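Local coordinates for proto-oncogene tyrosine-protein kinase receptor Ret (Danio rerio, PDB 7AMK) that acts as a receptor tyrosine kinase whose calcium-binding, glycosylated cadherin-like ectodomain probably recognises GDNF together with its co-receptor GFR alpha 1, at residues I12-V25 and S57-S69. The protein carries 4 engineered substitutions. Sequence-based numbering, arbitrary orientation.
Sequences IYVGQQQGSPLLQV and SGVLYLNKTLEWS. With NAG (2-acetamido-2-deoxy-beta-D-glucopyranose), chain O; NAG (2-acetamido-2-deoxy-beta-D-glucopyranose), chain C; FUC (alpha-L-fucopyranose), chain B.
Ile12 meets Leu66 methyl to methyl, CD1 to CD1 at 3.8 Å, the two side chains crossing near a right angle. Val14 reaches the indole of Trp68: with CG1 anti to the backbone N (chi1 -178°), that methyl stands 3.8 Å from the centroid of the five-membered ring, 11° off its normal, a CH-pi contact, while C6 of an N-acetylglucosamine lies over the opposite face. An alanine in place of Trp68 would probably leave Val14 CG1 and this sugar without the flat surface between them. Closing the type II turn Tyr13 to Gln16, Gln16 CB packs 3.6 Å from Leu62 CD1. Within a second, Gln17 to Ser20, Gln18 N donates to Thr65 OG1 (2.9 Å). Pro21 and Tyr61 form a non-hydrogen-bonded antiparallel pair, CB to CE1 3.7 Å; segments 21-24 and 59-62 run at 161°. A beta bulge precedes the hydrogen-bonded pair Leu23-Leu60, where Leu60 N donates to Leu23 O at 2.7 Å. One water joins Gln24 NE2, Val25 O and Ser57 O; Gln151 NE2 bonds Gln24 OE1. In this first cadherin-like domain, strand 21-24 edges a sheet continued by 59-62 and 51-53; Leu23 and Leu60 pack on Val109 of strand 106-114, and Pro21 and Gln24 touch Phe155 of helix 155-160.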
# COMPACT_ATOMS: atom_id res chain seq x y z
N ILE A 12 10.80 50.01 35.26
CA ILE A 12 10.34 51.13 36.06
C ILE A 12 11.30 51.24 37.24
O ILE A 12 11.88 50.25 37.70
CB ILE A 12 8.87 50.96 36.54
CG1 ILE A 12 8.67 49.64 37.28
CG2 ILE A 12 7.90 51.09 35.37
CD1 ILE A 12 7.25 49.46 37.82
N TYR A 13 11.45 52.46 37.73
CA TYR A 13 12.44 52.77 38.75
C TYR A 13 11.78 53.40 39.96
O TYR A 13 10.74 54.05 39.85
CB TYR A 13 13.52 53.71 38.20
CG TYR A 13 14.28 53.12 37.06
CD1 TYR A 13 15.42 52.38 37.29
CD2 TYR A 13 13.85 53.31 35.75
CE1 TYR A 13 16.13 51.83 36.24
CE2 TYR A 13 14.57 52.75 34.69
CZ TYR A 13 15.70 52.02 34.95
OH TYR A 13 16.43 51.46 33.93
N VAL A 14 12.43 53.21 41.12
CA VAL A 14 12.12 54.01 42.30
C VAL A 14 12.30 55.48 41.96
O VAL A 14 13.23 55.86 41.23
CB VAL A 14 13.01 53.59 43.49
CG1 VAL A 14 12.67 54.38 44.79
CG2 VAL A 14 12.91 52.08 43.73
N GLY A 15 11.40 56.32 42.47
CA GLY A 15 11.44 57.74 42.20
C GLY A 15 10.77 58.18 40.90
O GLY A 15 10.48 59.37 40.75
N GLN A 16 10.52 57.27 39.97
CA GLN A 16 9.70 57.61 38.82
C GLN A 16 8.38 58.21 39.28
O GLN A 16 7.71 57.68 40.18
CB GLN A 16 9.44 56.39 37.97
CG GLN A 16 9.46 56.73 36.53
CD GLN A 16 9.71 55.55 35.68
OE1 GLN A 16 10.09 54.49 36.16
NE2 GLN A 16 9.47 55.71 34.39
N GLN A 17 7.98 59.30 38.62
CA GLN A 17 6.96 60.22 39.09
C GLN A 17 5.55 59.83 38.64
O GLN A 17 5.36 59.32 37.53
CB GLN A 17 7.26 61.64 38.60
CG GLN A 17 8.58 62.22 39.08
CD GLN A 17 8.69 63.72 38.82
OE1 GLN A 17 8.21 64.54 39.61
NE2 GLN A 17 9.34 64.09 37.72
N GLN A 18 4.58 60.09 39.51
CA GLN A 18 3.17 60.01 39.15
C GLN A 18 2.89 60.78 37.87
O GLN A 18 3.33 61.92 37.69
CB GLN A 18 2.32 60.58 40.31
CG GLN A 18 0.80 60.59 40.10
CD GLN A 18 0.06 61.33 41.22
OE1 GLN A 18 -0.03 62.56 41.22
NE2 GLN A 18 -0.47 60.57 42.19
N GLY A 19 2.14 60.16 36.96
CA GLY A 19 1.72 60.83 35.75
C GLY A 19 2.67 60.69 34.59
O GLY A 19 2.36 61.17 33.50
N SER A 20 3.80 60.05 34.79
CA SER A 20 4.74 59.93 33.70
C SER A 20 4.34 58.76 32.78
O SER A 20 3.84 57.74 33.25
CB SER A 20 6.14 59.73 34.24
OG SER A 20 6.27 58.50 34.88
N PRO A 21 4.54 58.91 31.48
CA PRO A 21 4.13 57.86 30.54
C PRO A 21 5.19 56.77 30.46
O PRO A 21 6.39 57.03 30.57
CB PRO A 21 4.01 58.61 29.21
CG PRO A 21 5.11 59.67 29.32
CD PRO A 21 5.16 60.06 30.80
N LEU A 22 4.71 55.54 30.26
CA LEU A 22 5.52 54.32 30.28
C LEU A 22 5.60 53.65 28.92
O LEU A 22 6.69 53.26 28.47
CB LEU A 22 4.96 53.32 31.31
CG LEU A 22 4.86 53.81 32.75
CD1 LEU A 22 4.21 52.76 33.67
CD2 LEU A 22 6.24 54.23 33.31
N LEU A 23 4.46 53.49 28.26
CA LEU A 23 4.40 52.83 26.96
C LEU A 23 2.99 52.99 26.43
O LEU A 23 2.08 53.43 27.15
CB LEU A 23 4.81 51.35 27.04
CG LEU A 23 4.10 50.48 28.11
CD1 LEU A 23 2.70 49.98 27.69
CD2 LEU A 23 4.99 49.31 28.53
N GLN A 24 2.81 52.65 25.16
CA GLN A 24 1.54 52.75 24.46
C GLN A 24 1.16 51.39 23.88
O GLN A 24 1.90 50.84 23.05
CB GLN A 24 1.62 53.80 23.36
CG GLN A 24 0.29 53.98 22.63
CD GLN A 24 0.47 54.82 21.39
OE1 GLN A 24 1.48 55.50 21.24
NE2 GLN A 24 -0.51 54.76 20.47
N VAL A 25 0.05 50.82 24.38
CA VAL A 25 -0.53 49.58 23.86
C VAL A 25 -1.27 49.89 22.57
O VAL A 25 -2.06 50.85 22.51
CB VAL A 25 -1.50 48.97 24.88
CG1 VAL A 25 -2.30 47.84 24.27
CG2 VAL A 25 -0.78 48.51 26.12
N SER A 57 -6.30 56.49 24.08
CA SER A 57 -5.01 56.40 23.42
C SER A 57 -4.26 55.12 23.75
O SER A 57 -3.38 54.72 22.99
CB SER A 57 -4.14 57.62 23.78
OG SER A 57 -3.66 57.57 25.12
N GLY A 58 -4.62 54.43 24.83
CA GLY A 58 -3.88 53.24 25.18
C GLY A 58 -2.52 53.50 25.80
O GLY A 58 -1.73 52.57 25.96
N VAL A 59 -2.21 54.74 26.15
CA VAL A 59 -0.95 55.05 26.81
C VAL A 59 -1.05 54.65 28.27
O VAL A 59 -2.03 54.99 28.95
CB VAL A 59 -0.59 56.53 26.65
CG1 VAL A 59 0.65 56.87 27.49
CG2 VAL A 59 -0.38 56.87 25.15
N LEU A 60 -0.06 53.91 28.76
CA LEU A 60 -0.01 53.49 30.16
C LEU A 60 0.86 54.46 30.96
O LEU A 60 1.99 54.77 30.55
CB LEU A 60 0.54 52.07 30.25
CG LEU A 60 0.70 51.34 31.58
CD1 LEU A 60 -0.66 51.08 32.22
CD2 LEU A 60 1.44 50.02 31.34
N TYR A 61 0.33 54.93 32.08
CA TYR A 61 0.94 55.94 32.94
C TYR A 61 1.13 55.42 34.37
O TYR A 61 0.33 54.62 34.88
CB TYR A 61 0.06 57.22 33.04
CG TYR A 61 -0.10 58.01 31.78
CD1 TYR A 61 0.82 59.00 31.43
CD2 TYR A 61 -1.19 57.80 30.93
CE1 TYR A 61 0.67 59.73 30.26
CE2 TYR A 61 -1.35 58.54 29.77
CZ TYR A 61 -0.42 59.50 29.44
OH TYR A 61 -0.56 60.22 28.28
N LEU A 62 2.16 55.92 35.03
CA LEU A 62 2.25 55.76 36.48
C LEU A 62 1.15 56.56 37.17
O LEU A 62 0.98 57.76 36.91
CB LEU A 62 3.61 56.20 36.99
CG LEU A 62 4.70 55.15 36.88
CD1 LEU A 62 5.97 55.77 37.38
CD2 LEU A 62 4.30 53.97 37.72
N ASN A 63 0.41 55.90 38.05
CA ASN A 63 -0.62 56.53 38.87
C ASN A 63 -0.10 56.88 40.26
O ASN A 63 -0.86 57.39 41.09
CB ASN A 63 -1.84 55.58 38.97
CG ASN A 63 -3.00 56.17 39.75
OD1 ASN A 63 -3.39 57.33 39.55
ND2 ASN A 63 -3.56 55.37 40.66
N LYS A 64 1.17 56.63 40.53
CA LYS A 64 1.74 56.81 41.85
C LYS A 64 3.24 56.96 41.69
O LYS A 64 3.84 56.27 40.86
CB LYS A 64 1.41 55.62 42.76
CG LYS A 64 2.22 55.54 44.03
CD LYS A 64 2.44 54.10 44.43
CE LYS A 64 2.48 53.95 45.94
NZ LYS A 64 3.64 54.65 46.56
N THR A 65 3.85 57.85 42.47
CA THR A 65 5.31 57.96 42.45
C THR A 65 5.92 56.78 43.21
O THR A 65 5.61 56.56 44.39
CB THR A 65 5.77 59.28 43.05
OG1 THR A 65 5.14 60.35 42.34
CG2 THR A 65 7.29 59.43 42.94
N LEU A 66 6.77 56.02 42.53
CA LEU A 66 7.29 54.78 43.07
C LEU A 66 8.30 55.03 44.18
O LEU A 66 9.17 55.90 44.09
CB LEU A 66 7.94 53.96 41.95
CG LEU A 66 6.96 53.50 40.88
CD1 LEU A 66 7.67 52.64 39.88
CD2 LEU A 66 5.78 52.74 41.52
N GLU A 67 8.22 54.23 45.24
CA GLU A 67 9.08 54.43 46.40
C GLU A 67 9.81 53.15 46.75
O GLU A 67 9.46 52.07 46.28
CB GLU A 67 8.27 54.95 47.58
CG GLU A 67 8.20 56.46 47.58
CD GLU A 67 6.81 56.98 47.88
OE1 GLU A 67 5.90 56.15 48.07
OE2 GLU A 67 6.64 58.21 47.92
N TRP A 68 10.87 53.29 47.55
CA TRP A 68 11.62 52.12 48.00
C TRP A 68 10.70 51.04 48.56
O TRP A 68 10.83 49.86 48.23
CB TRP A 68 12.65 52.53 49.04
CG TRP A 68 13.70 53.44 48.50
CD1 TRP A 68 13.82 54.77 48.75
CD2 TRP A 68 14.75 53.09 47.61
NE1 TRP A 68 14.90 55.28 48.06
CE2 TRP A 68 15.49 54.26 47.36
CE3 TRP A 68 15.15 51.89 47.00
CZ2 TRP A 68 16.60 54.28 46.52
CZ3 TRP A 68 16.25 51.91 46.17
CH2 TRP A 68 16.96 53.09 45.94
N SER A 69 9.74 51.43 49.42
CA SER A 69 8.85 50.46 50.04
C SER A 69 7.96 49.73 49.03
O SER A 69 7.60 48.57 49.24
CB SER A 69 7.99 51.13 51.13
OG SER A 69 7.18 52.18 50.61
C1 NAG O . -4.65 55.80 41.50
C2 NAG O . -6.02 55.32 41.02
C3 NAG O . -7.11 55.90 41.91
C4 NAG O . -6.85 55.52 43.36
C5 NAG O . -5.43 55.90 43.81
C6 NAG O . -5.08 55.31 45.16
C7 NAG O . -6.24 54.79 38.63
C8 NAG O . -6.50 55.32 37.25
N2 NAG O . -6.25 55.68 39.62
O3 NAG O . -8.37 55.40 41.48
O4 NAG O . -7.79 56.18 44.21
O5 NAG O . -4.46 55.38 42.88
O6 NAG O . -4.18 56.13 45.90
O7 NAG O . -6.04 53.59 38.83
C1 NAG C . 16.67 47.80 47.69
C2 NAG C . 17.40 46.71 48.46
C3 NAG C . 17.56 47.10 49.93
C4 NAG C . 18.14 48.51 50.07
C5 NAG C . 17.39 49.50 49.18
C6 NAG C . 18.03 50.86 49.16
C7 NAG C . 17.02 44.51 47.45
C8 NAG C . 16.20 43.25 47.50
N2 NAG C . 16.71 45.44 48.36
O3 NAG C . 18.41 46.15 50.55
O4 NAG C . 18.00 48.94 51.41
O5 NAG C . 17.35 49.03 47.83
O6 NAG C . 19.19 50.84 48.34
O7 NAG C . 17.90 44.68 46.61
C1 FUC B . 20.29 51.40 49.08
C2 FUC B . 21.59 51.17 48.26
C3 FUC B . 21.59 52.00 46.98
C4 FUC B . 21.35 53.48 47.30
C5 FUC B . 20.07 53.64 48.16
C6 FUC B . 19.84 55.06 48.67
O2 FUC B . 21.80 49.80 47.95
O3 FUC B . 22.86 51.89 46.36
O4 FUC B . 22.48 54.02 47.97
O5 FUC B . 20.07 52.78 49.32
O HOH W 1 -2.81 52.86 21.26